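Local coordinates for 70 KDA protein (Xanthomonas sp., PDB 4B2N) that oxidatively cleaves rubber as a processive dioxygenase that carries two c-type hemes, at residues 30-35 with 39-44; 239-244 with 315-320; 250-255 with 284-289. One frame throughout, in Å; residues are numbered along the deposited sequence. Where two conformers were deposited one is given.

From the N terminus, contact 1 comes first: only three residues separate its segments, and it folds the chain after helix 27-32 back beside that helix, where helix 88-104 also packs. Contact 2 closes a much longer loop, bringing 239-244 against helix 312-319 across 70 intervening residues. Contact 3 is nested inside that loop, joining the chain at the start of helix 253-261 to 284-289. Contacts 2 and 3 touch, with centres about 9 Å apart, and both line the same heme; a probable hydrogen bond from Trp242 N to Asp250 OD1 couples them. Contact 1 is remote, its centre about 35 Å from that of contact 2.

Contact 1 of 3, residues 30-35 with 39-44; sequences VGCNGK and TPLPVD
Lys35 and Thr39 meet through their aliphatic parts: Lys35 CB lies 3.2 Å from Thr39 CG2, closer than two such carbons normally come. Thr39 chi1, at 137°, is off the staggered positions, so this corner may carry some strain. Followed outward, the lysine chain leaves the threonine after CB. CG sits 3.4 Å from Gly31 O; beyond it, bends at chi2, chi3 and chi4 take CD and CE along the outside of the turn and point NZ back at that same oxygen, Gly31 O, in a weak hydrogen bond of 3.4 Å. That turn is a type II beta turn from Cys32 to Lys35, closed by Lys35 N to Cys32 O at 3.1 Å, with Gly34 at positive phi. The second focus is apolar. Cys32 SG rests against Pro42 CD at 3.5 Å and Leu41 CD1 at 3.7 Å, both on the same side of the sulfur. Pro42 CG presses on the backbone of Gly31, reaching CA at 3.5 Å, an approach that the missing side chain permits. No hydrogen bond joins the two segments; residues 39-43 run in a polyproline II-like conformation, and Thr39, Leu41 and Pro42 do the packing. The sulfur of Cys32 is bonded to Cys88 in a disulfide, and the whole corner lies near the surface, away from the hemes. It sits where the chain leaves helix 27-32: Leu41 reaches back to Leu28 and across to Phe91 of helix 88-104, Thr39 and Pro42 touch Cys88 at the start of that helix, and Arg92 of the same helix bonds Lys35 O.

Contact 2 of 3, residues 239-244 with 315-320; sequences PLPWST and MAFGVA. With HEC (heme c), chain C.
The Phe317 ring leans over the heme with Pro241 beside it, and the heme methyl CMC lies over one face, 4.1 Å above the plane and offset toward the rim. The ring is tilted against the porphyrin at roughly 35° between the two planes, so that its CD2-CE2 side comes closest, with CE2 3.4 Å from HEC C1C. Pro241 approaches the ring obliquely, CG standing 3.9 Å from Phe317 CE1. This is one wall of a c-type heme pocket, the heme being held covalently by Cys191 and Cys194 of a CXXCH motif with His195 as an axial ligand. Phe317 projects from helix 312-319, and its first torsion (chi1 -81°) turns CG anti to the carbonyl carbon, carrying the ring off the helix to the porphyrin. Pro241 belongs to an irregular, largely extended segment and uses the same CG on the cofactor, 3.5 Å from HEC CBC. One proline carbon therefore fits against both the ring and a heme substituent. Phe108 and Trp600 also pack on both Phe317 and Pro241, enclosing the site with aromatic groups, and a dioxygen molecule is bound about 4 Å from the phenylalanine side chain. Farther from the heme, Pro239 meets the end of the helix. Ala320, just past the last helical residue, has its carbonyl O 3.6 Å from Pro239 CG. A water bridges the two segments there, donating to Pro239 O at 3.0 Å and, more weakly, to Ala320 O at 2.7 Å.

Contact 3 of 3, residues 250-255 with 284-289; sequences DAIGLI and GMTKAP. With HEC (heme c), chain C.
Thr286 places OG1 between its backbone N and carbonyl carbon (chi1 65°), a rotation that sets the hydroxyl 4.3 Å from Ile252 CG2 and directs it at a heme propionate. Met285 folds instead, bent at chi2 (-66°) and chi3 (116°), which brings its thioether back over Asp250: SD lies 3.7 Å from Asp250 N, and CE packs on CB of the same residue. The hydroxyl of Thr286 is gripped twice. It donates to HEC O1D at 2.7 Å and accepts from a water, also at 2.7 Å; that water in turn accepts from Ile252 N at 2.8 Å. A directed chain of three hydrogen bonds thus runs from the amide of Ile252 through water and threonine to the carboxylate, and the water substitutes for a direct bond between the segments. Ile252 CB stands beside the carboxylate, 3.6 Å from HEC O1D; elsewhere on the heme, Ala251 CB meets HEC CHD at 3.5 Å and Pro289 CD meets HEC CAD at 3.2 Å. Arg294, Lys297, Phe301, Trp302 and Arg432 also hydrogen-bond this heme, probably at its propionates, where Thr286 and Ile252 form part of the propionate-binding side of a c-type heme pocket.

Contact 1 of 3, residues 30-35 with 39-44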
loop_
_atom_site.group_PDB
_atom_site.type_symbol
_atom_site.label_atom_id
_atom_site.label_comp_id
_atom_site.label_asym_id
_atom_site.label_seq_id
_atom_site.Cartn_x
_atom_site.Cartn_y
_atom_site.Cartn_z
ATOM N N VAL A 30 -16.490 6.938 -14.994
ATOM C CA VAL A 30 -17.892 6.667 -15.396
ATOM C C VAL A 30 -18.435 7.909 -16.058
ATOM O O VAL A 30 -18.992 7.858 -17.175
ATOM C CB VAL A 30 -18.778 6.200 -14.199
ATOM C CG1 VAL A 30 -20.259 6.139 -14.547
ATOM C CG2 VAL A 30 -18.261 4.858 -13.670
ATOM N N GLY A 31 -18.247 9.040 -15.388
ATOM C CA GLY A 31 -18.859 10.278 -15.862
ATOM C C GLY A 31 -18.272 10.838 -17.125
ATOM O O GLY A 31 -18.924 11.582 -17.842
ATOM N N CYS A 32 -17.016 10.539 -17.388
ATOM C CA CYS A 32 -16.369 11.051 -18.579
ATOM C C CYS A 32 -16.392 10.104 -19.752
ATOM O O CYS A 32 -15.787 10.379 -20.791
ATOM C CB CYS A 32 -14.921 11.319 -18.262
ATOM S SG CYS A 32 -14.606 12.732 -17.141
ATOM N N ASN A 33 -16.985 8.935 -19.573
ATOM C CA ASN A 33 -16.841 7.914 -20.582
ATOM C C ASN A 33 -17.559 8.349 -21.895
ATOM O O ASN A 33 -18.749 8.684 -21.864
ATOM C CB ASN A 33 -17.405 6.614 -20.007
ATOM C CG ASN A 33 -17.391 5.469 -20.985
ATOM O OD1 ASN A 33 -16.422 5.226 -21.695
ATOM N ND2 ASN A 33 -18.472 4.754 -21.009
ATOM N N GLY A 34 -16.819 8.405 -23.011
ATOM C CA GLY A 34 -17.415 8.855 -24.299
ATOM C C GLY A 34 -17.790 10.345 -24.326
ATOM O O GLY A 34 -18.597 10.784 -25.137
ATOM N N LYS A 35 -17.258 11.118 -23.397
ATOM C CA LYS A 35 -17.594 12.541 -23.295
ATOM C C LYS A 35 -16.393 13.293 -23.781
ATOM O O LYS A 35 -15.249 12.830 -23.639
ATOM C CB LYS A 35 -17.957 12.958 -21.868
ATOM C CG LYS A 35 -19.131 12.242 -21.203
ATOM C CD LYS A 35 -20.391 12.317 -22.059
ATOM C CE LYS A 35 -21.634 12.653 -21.256
ATOM N NZ LYS A 35 -21.572 12.051 -19.901
ATOM N N THR A 39 -15.787 18.421 -21.354
ATOM C CA THR A 39 -16.823 18.181 -20.358
ATOM C C THR A 39 -16.421 18.400 -18.866
ATOM O O THR A 39 -15.355 17.945 -18.446
ATOM C CB THR A 39 -17.751 16.958 -20.609
ATOM O OG1 THR A 39 -17.978 16.218 -19.411
ATOM C CG2 THR A 39 -17.356 16.107 -21.669
ATOM N N PRO A 40 -17.275 19.145 -18.082
ATOM C CA PRO A 40 -16.917 19.506 -16.712
ATOM C C PRO A 40 -16.739 18.207 -15.955
ATOM O O PRO A 40 -17.564 17.296 -16.118
ATOM C CB PRO A 40 -18.175 20.244 -16.183
ATOM C CG PRO A 40 -18.806 20.834 -17.409
ATOM C CD PRO A 40 -18.533 19.814 -18.513
ATOM N N LEU A 41 -15.681 18.093 -15.160
ATOM C CA LEU A 41 -15.402 16.808 -14.515
ATOM C C LEU A 41 -16.557 16.371 -13.584
ATOM O O LEU A 41 -17.082 17.172 -12.805
ATOM C CB LEU A 41 -14.090 16.921 -13.721
ATOM C CG LEU A 41 -13.312 15.626 -13.408
ATOM C CD1 LEU A 41 -12.871 14.866 -14.667
ATOM C CD2 LEU A 41 -12.116 15.978 -12.538
ATOM N N PRO A 42 -16.905 15.080 -13.563
ATOM C CA PRO A 42 -17.866 14.622 -12.543
ATOM C C PRO A 42 -17.405 14.915 -11.090
ATOM O O PRO A 42 -16.191 14.938 -10.809
ATOM C CB PRO A 42 -17.925 13.108 -12.759
ATOM C CG PRO A 42 -17.461 12.916 -14.131
ATOM C CD PRO A 42 -16.496 14.001 -14.462
ATOM N N VAL A 43 -18.366 15.069 -10.165
ATOM C CA VAL A 43 -18.086 15.267 -8.747
ATOM C C VAL A 43 -17.313 14.016 -8.300
ATOM O O VAL A 43 -17.608 12.899 -8.734
ATOM C CB VAL A 43 -19.412 15.434 -7.926
ATOM C CG1 VAL A 43 -19.173 15.199 -6.452
ATOM C CG2 VAL A 43 -20.028 16.841 -8.116
ATOM N N ASP A 44 -16.314 14.198 -7.451
ATOM C CA ASP A 44 -15.566 13.041 -6.888
ATOM C C ASP A 44 -16.345 12.685 -5.644
ATOM O O ASP A 44 -16.353 13.453 -4.726
ATOM C CB ASP A 44 -14.162 13.503 -6.519
ATOM C CG ASP A 44 -13.389 12.503 -5.662
ATOM O OD1 ASP A 44 -13.886 11.350 -5.490
ATOM O OD2 ASP A 44 -12.350 12.931 -5.059
#

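Contact 2 of 3, residues 239-244 with 315-320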
loop_
_atom_site.group_PDB
_atom_site.type_symbol
_atom_site.label_atom_id
_atom_site.label_comp_id
_atom_site.label_asym_id
_atom_site.label_seq_id
_atom_site.Cartn_x
_atom_site.Cartn_y
_atom_site.Cartn_z
ATOM N N PRO A 239 18.063 4.021 2.402
ATOM C CA PRO A 239 16.761 3.925 3.071
ATOM C C PRO A 239 15.821 3.074 2.125
ATOM O O PRO A 239 15.306 3.577 1.151
ATOM C CB PRO A 239 16.307 5.360 3.210
ATOM C CG PRO A 239 17.101 6.122 2.150
ATOM C CD PRO A 239 18.399 5.390 1.933
ATOM N N LEU A 240 15.673 1.784 2.371
ATOM C CA LEU A 240 14.811 0.988 1.487
ATOM C C LEU A 240 14.109 -0.001 2.390
ATOM O O LEU A 240 14.573 -0.261 3.487
ATOM C CB LEU A 240 15.578 0.341 0.332
ATOM C CG LEU A 240 16.365 -0.918 0.653
ATOM C CD1 LEU A 240 17.355 -1.385 -0.373
ATOM C CD2 LEU A 240 17.105 -0.513 1.854
ATOM N N PRO A 241 12.944 -0.487 1.972
ATOM C CA PRO A 241 12.134 -1.285 2.887
ATOM C C PRO A 241 12.662 -2.708 3.010
ATOM O O PRO A 241 13.475 -3.133 2.183
ATOM C CB PRO A 241 10.732 -1.278 2.268
ATOM C CG PRO A 241 10.854 -0.687 0.929
ATOM C CD PRO A 241 12.298 -0.254 0.664
ATOM N N TRP A 242 12.243 -3.407 4.083
ATOM C CA TRP A 242 12.658 -4.817 4.291
ATOM C C TRP A 242 11.404 -5.603 4.458
ATOM O O TRP A 242 10.303 -5.012 4.434
ATOM C CB TRP A 242 13.537 -4.845 5.541
ATOM C CG TRP A 242 14.311 -6.133 5.744
ATOM C CD1 TRP A 242 13.935 -7.196 6.556
ATOM C CD2 TRP A 242 15.638 -6.498 5.186
ATOM N NE1 TRP A 242 14.900 -8.187 6.519
ATOM C CE2 TRP A 242 15.949 -7.829 5.708
ATOM C CE3 TRP A 242 16.551 -5.878 4.339
ATOM C CZ2 TRP A 242 17.158 -8.483 5.420
ATOM C CZ3 TRP A 242 17.771 -6.536 4.030
ATOM C CH2 TRP A 242 18.057 -7.804 4.556
ATOM N N SER A 243 11.496 -6.929 4.617
ATOM C CA SER A 243 10.288 -7.638 4.918
ATOM C C SER A 243 10.679 -8.867 5.705
ATOM O O SER A 243 11.862 -9.296 5.687
ATOM C CB SER A 243 9.559 -8.040 3.630
ATOM O OG SER A 243 10.374 -8.870 2.829
ATOM N N THR A 244 9.685 -9.441 6.344
ATOM C CA THR A 244 9.871 -10.683 6.996
ATOM C C THR A 244 9.606 -11.845 6.088
ATOM O O THR A 244 10.070 -12.986 6.377
ATOM C CB THR A 244 9.056 -10.823 8.291
ATOM O OG1 THR A 244 7.667 -10.771 8.005
ATOM C CG2 THR A 244 9.392 -9.690 9.256
ATOM N N MET A 315 3.995 10.612 -1.968
ATOM C CA MET A 315 5.372 11.027 -2.276
ATOM C C MET A 315 6.501 10.472 -1.441
ATOM O O MET A 315 7.670 10.587 -1.856
ATOM C CB MET A 315 5.470 12.551 -2.267
ATOM C CG MET A 315 4.843 13.252 -3.467
ATOM S SD MET A 315 4.566 15.020 -3.117
ATOM C CE MET A 315 6.216 15.599 -3.309
ATOM N N ALA A 316 6.184 9.790 -0.328
ATOM C CA ALA A 316 7.212 9.371 0.635
ATOM C C ALA A 316 8.471 8.745 -0.038
ATOM O O ALA A 316 9.618 9.161 0.234
ATOM C CB ALA A 316 6.613 8.384 1.618
ATOM N N PHE A 317 8.279 7.750 -0.917
ATOM C CA PHE A 317 9.501 7.051 -1.434
ATOM C C PHE A 317 10.294 7.921 -2.380
ATOM O O PHE A 317 11.514 7.705 -2.606
ATOM C CB PHE A 317 9.114 5.736 -2.112
ATOM C CG PHE A 317 8.898 4.617 -1.135
ATOM C CD1 PHE A 317 9.970 4.052 -0.454
ATOM C CD2 PHE A 317 7.609 4.155 -0.876
ATOM C CE1 PHE A 317 9.749 2.985 0.462
ATOM C CE2 PHE A 317 7.385 3.103 0.006
ATOM C CZ PHE A 317 8.449 2.530 0.686
ATOM N N GLY A 318 9.631 8.903 -2.963
ATOM C CA GLY A 318 10.389 9.799 -3.857
ATOM C C GLY A 318 11.169 10.825 -3.075
ATOM O O GLY A 318 12.263 11.221 -3.436
ATOM N N VAL A 319 10.567 11.297 -1.995
ATOM C CA VAL A 319 11.195 12.262 -1.072
ATOM C C VAL A 319 12.345 11.537 -0.414
ATOM O O VAL A 319 13.427 12.117 -0.228
ATOM C CB VAL A 319 10.191 12.729 0.044
ATOM C CG1 VAL A 319 10.933 13.505 1.131
ATOM C CG2 VAL A 319 9.076 13.553 -0.566
ATOM N N ALA A 320 12.144 10.267 -0.040
ATOM C CA ALA A 320 13.197 9.627 0.772
ATOM C C ALA A 320 14.392 9.230 -0.036
ATOM O O ALA A 320 15.328 8.738 0.501
ATOM C CB ALA A 320 12.677 8.412 1.557
HETATM FE FE HEC C . 2.665 2.534 -1.462
HETATM C CHA HEC C . 0.016 2.860 0.785
HETATM C CHB HEC C . 1.309 5.100 -3.446
HETATM C CHC HEC C . 5.614 2.779 -3.374
HETATM C CHD HEC C . 3.691 -0.299 0.035
HETATM N NA HEC C . 1.118 3.712 -1.368
HETATM C C1A HEC C . 0.020 3.609 -0.461
HETATM C C2A HEC C . -1.126 4.416 -0.849
HETATM C C3A HEC C . -0.789 5.087 -2.060
HETATM C C4A HEC C . 0.569 4.615 -2.357
HETATM C CMA HEC C . -1.677 5.997 -2.886
HETATM C CAA HEC C . -2.494 4.573 -0.136
HETATM C CBA HEC C . -3.315 3.340 -0.517
HETATM C CGA HEC C . -4.622 3.253 0.250
HETATM O O1A HEC C . -4.680 3.452 1.512
HETATM O O2A HEC C . -5.578 2.894 -0.444
HETATM N NB HEC C . 3.323 3.754 -2.967
HETATM C C1B HEC C . 2.650 4.644 -3.705
HETATM C C2B HEC C . 3.401 5.291 -4.771
HETATM C C3B HEC C . 4.651 4.634 -4.737
HETATM C C4B HEC C . 4.492 3.667 -3.657
HETATM C CMB HEC C . 2.829 6.367 -5.603
HETATM C CAB HEC C . 5.896 4.884 -5.548
HETATM C CBB HEC C . 6.476 6.168 -5.369
HETATM N NC HEC C . 4.340 1.504 -1.716
HETATM C C1C HEC C . 5.491 1.664 -2.467
HETATM C C2C HEC C . 6.460 0.550 -2.312
HETATM C C3C HEC C . 5.867 -0.321 -1.274
HETATM C C4C HEC C . 4.590 0.300 -0.935
HETATM C CMC HEC C . 7.795 0.480 -3.047
HETATM C CAC HEC C . 6.421 -1.574 -0.668
HETATM C CBC HEC C . 7.786 -1.602 -0.366
HETATM N ND HEC C . 1.969 1.496 0.145
HETATM C C1D HEC C . 2.524 0.375 0.603
HETATM C C2D HEC C . 1.843 -0.189 1.723
HETATM C C3D HEC C . 0.782 0.743 1.944
HETATM C C4D HEC C . 0.964 1.767 0.921
HETATM C CMD HEC C . 2.101 -1.421 2.513
HETATM C CAD HEC C . -0.160 0.678 3.094
HETATM C CBD HEC C . 0.766 1.296 4.214
HETATM C CGD HEC C . 0.057 1.227 5.547
HETATM O O1D HEC C . 0.369 0.353 6.394
HETATM O O2D HEC C . -0.922 2.033 5.700
HETATM O O HOH W 1 14.438 6.197 0.089
#

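Contact 3 of 3, residues 250-255 with 284-289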
loop_
_atom_site.group_PDB
_atom_site.type_symbol
_atom_site.label_atom_id
_atom_site.label_comp_id
_atom_site.label_asym_id
_atom_site.label_seq_id
_atom_site.Cartn_x
_atom_site.Cartn_y
_atom_site.Cartn_z
ATOM N N ASP A 250 7.836 -3.580 5.580
ATOM C CA ASP A 250 7.876 -2.458 6.529
ATOM C C ASP A 250 7.832 -1.101 5.790
ATOM O O ASP A 250 8.405 -0.115 6.271
ATOM C CB ASP A 250 9.086 -2.555 7.453
ATOM C CG ASP A 250 10.377 -2.451 6.712
ATOM O OD1 ASP A 250 10.297 -2.155 5.505
ATOM O OD2 ASP A 250 11.493 -2.604 7.301
ATOM N N ALA A 251 7.155 -1.065 4.632
ATOM C CA ALA A 251 7.096 0.171 3.821
ATOM C C ALA A 251 6.668 1.344 4.742
ATOM O O ALA A 251 7.285 2.419 4.742
ATOM C CB ALA A 251 6.144 0.011 2.582
ATOM N N ILE A 252 5.558 1.176 5.468
ATOM C CA ILE A 252 5.048 2.264 6.271
ATOM C C ILE A 252 6.010 2.759 7.392
ATOM O O ILE A 252 5.877 3.906 7.819
ATOM C CB ILE A 252 3.640 1.891 6.866
ATOM C CG1 ILE A 252 2.821 3.136 7.215
ATOM C CG2 ILE A 252 3.792 1.014 8.065
ATOM C CD1 ILE A 252 2.602 4.036 6.027
ATOM N N GLY A 253 7.017 1.916 7.749
ATOM C CA GLY A 253 8.111 2.264 8.717
ATOM C C GLY A 253 8.819 3.502 8.213
ATOM O O GLY A 253 9.452 4.235 8.998
ATOM N N LEU A 254 8.672 3.796 6.907
ATOM C CA LEU A 254 9.371 4.981 6.355
ATOM C C LEU A 254 8.837 6.224 7.025
ATOM O O LEU A 254 9.578 7.131 7.279
ATOM C CB LEU A 254 9.093 5.198 4.873
ATOM C CG LEU A 254 10.149 5.889 3.958
ATOM C CD1 LEU A 254 9.533 6.502 2.678
ATOM C CD2 LEU A 254 11.218 6.779 4.535
ATOM N N ILE A 255 7.534 6.247 7.266
ATOM C CA ILE A 255 6.914 7.409 7.855
ATOM C C ILE A 255 7.580 7.749 9.189
ATOM O O ILE A 255 7.786 8.911 9.476
ATOM C CB ILE A 255 5.370 7.192 8.072
ATOM C CG1 ILE A 255 4.686 6.950 6.736
ATOM C CG2 ILE A 255 4.732 8.372 8.892
ATOM C CD1 ILE A 255 4.764 8.105 5.758
ATOM N N GLY A 284 4.886 -3.508 12.286
ATOM C CA GLY A 284 4.665 -4.790 11.640
ATOM C C GLY A 284 4.800 -4.667 10.113
ATOM O O GLY A 284 5.113 -3.604 9.573
ATOM N N MET A 285 4.439 -5.734 9.429
ATOM C CA MET A 285 4.414 -5.743 8.000
ATOM C C MET A 285 3.012 -5.278 7.588
ATOM O O MET A 285 2.026 -5.706 8.143
ATOM C CB MET A 285 4.670 -7.142 7.486
ATOM C CG MET A 285 5.989 -7.732 7.980
ATOM S SD MET A 285 7.377 -6.796 7.280
ATOM C CE MET A 285 8.095 -6.121 8.733
ATOM N N THR A 286 2.950 -4.439 6.555
ATOM C CA THR A 286 1.677 -4.287 5.871
ATOM C C THR A 286 1.743 -4.597 4.391
ATOM O O THR A 286 2.840 -4.514 3.748
ATOM C CB THR A 286 0.949 -2.971 6.140
ATOM O OG1 THR A 286 1.696 -1.884 5.617
ATOM C CG2 THR A 286 0.635 -2.845 7.683
ATOM N N LYS A 287 0.611 -5.074 3.893
ATOM C CA LYS A 287 0.430 -5.286 2.445
ATOM C C LYS A 287 -0.110 -4.008 1.821
ATOM O O LYS A 287 -0.872 -3.290 2.493
ATOM C CB LYS A 287 -0.606 -6.389 2.267
ATOM C CG LYS A 287 -0.806 -6.918 0.843
ATOM C CD LYS A 287 -1.990 -7.915 0.843
ATOM C CE LYS A 287 -2.155 -8.335 -0.640
ATOM N NZ LYS A 287 -3.572 -8.652 -0.880
ATOM N N ALA A 288 0.287 -3.686 0.579
ATOM C CA ALA A 288 -0.291 -2.549 -0.127
ATOM C C ALA A 288 -1.817 -2.685 -0.266
ATOM O O ALA A 288 -2.357 -3.773 -0.600
ATOM C CB ALA A 288 0.356 -2.341 -1.536
ATOM N N PRO A 289 -2.567 -1.605 0.069
ATOM C CA PRO A 289 -3.970 -1.595 -0.378
ATOM C C PRO A 289 -4.056 -1.538 -1.902
ATOM O O PRO A 289 -3.064 -1.290 -2.562
ATOM C CB PRO A 289 -4.557 -0.284 0.219
ATOM C CG PRO A 289 -3.550 0.119 1.279
ATOM C CD PRO A 289 -2.198 -0.396 0.809
HETATM FE FE HEC C . 2.665 2.534 -1.462
HETATM C CHA HEC C . 0.016 2.860 0.785
HETATM C CHB HEC C . 1.309 5.100 -3.446
HETATM C CHC HEC C . 5.614 2.779 -3.374
HETATM C CHD HEC C . 3.691 -0.299 0.035
HETATM N NA HEC C . 1.118 3.712 -1.368
HETATM C C1A HEC C . 0.020 3.609 -0.461
HETATM C C2A HEC C . -1.126 4.416 -0.849
HETATM C C3A HEC C . -0.789 5.087 -2.060
HETATM C C4A HEC C . 0.569 4.615 -2.357
HETATM C CMA HEC C . -1.677 5.997 -2.886
HETATM C CAA HEC C . -2.494 4.573 -0.136
HETATM C CBA HEC C . -3.315 3.340 -0.517
HETATM C CGA HEC C . -4.622 3.253 0.250
HETATM O O1A HEC C . -4.680 3.452 1.512
HETATM O O2A HEC C . -5.578 2.894 -0.444
HETATM N NB HEC C . 3.323 3.754 -2.967
HETATM C C1B HEC C . 2.650 4.644 -3.705
HETATM C C2B HEC C . 3.401 5.291 -4.771
HETATM C C3B HEC C . 4.651 4.634 -4.737
HETATM C C4B HEC C . 4.492 3.667 -3.657
HETATM C CMB HEC C . 2.829 6.367 -5.603
HETATM C CAB HEC C . 5.896 4.884 -5.548
HETATM C CBB HEC C . 6.476 6.168 -5.369
HETATM N NC HEC C . 4.340 1.504 -1.716
HETATM C C1C HEC C . 5.491 1.664 -2.467
HETATM C C2C HEC C . 6.460 0.550 -2.312
HETATM C C3C HEC C . 5.867 -0.321 -1.274
HETATM C C4C HEC C . 4.590 0.300 -0.935
HETATM C CMC HEC C . 7.795 0.480 -3.047
HETATM C CAC HEC C . 6.421 -1.574 -0.668
HETATM C CBC HEC C . 7.786 -1.602 -0.366
HETATM N ND HEC C . 1.969 1.496 0.145
HETATM C C1D HEC C . 2.524 0.375 0.603
HETATM C C2D HEC C . 1.843 -0.189 1.723
HETATM C C3D HEC C . 0.782 0.743 1.944
HETATM C C4D HEC C . 0.964 1.767 0.921
HETATM C CMD HEC C . 2.101 -1.421 2.513
HETATM C CAD HEC C . -0.160 0.678 3.094
HETATM C CBD HEC C . 0.766 1.296 4.214
HETATM C CGD HEC C . 0.057 1.227 5.547
HETATM O O1D HEC C . 0.369 0.353 6.394
HETATM O O2D HEC C . -0.922 2.033 5.700
HETATM O O HOH W 2 4.323 -1.298 5.642
#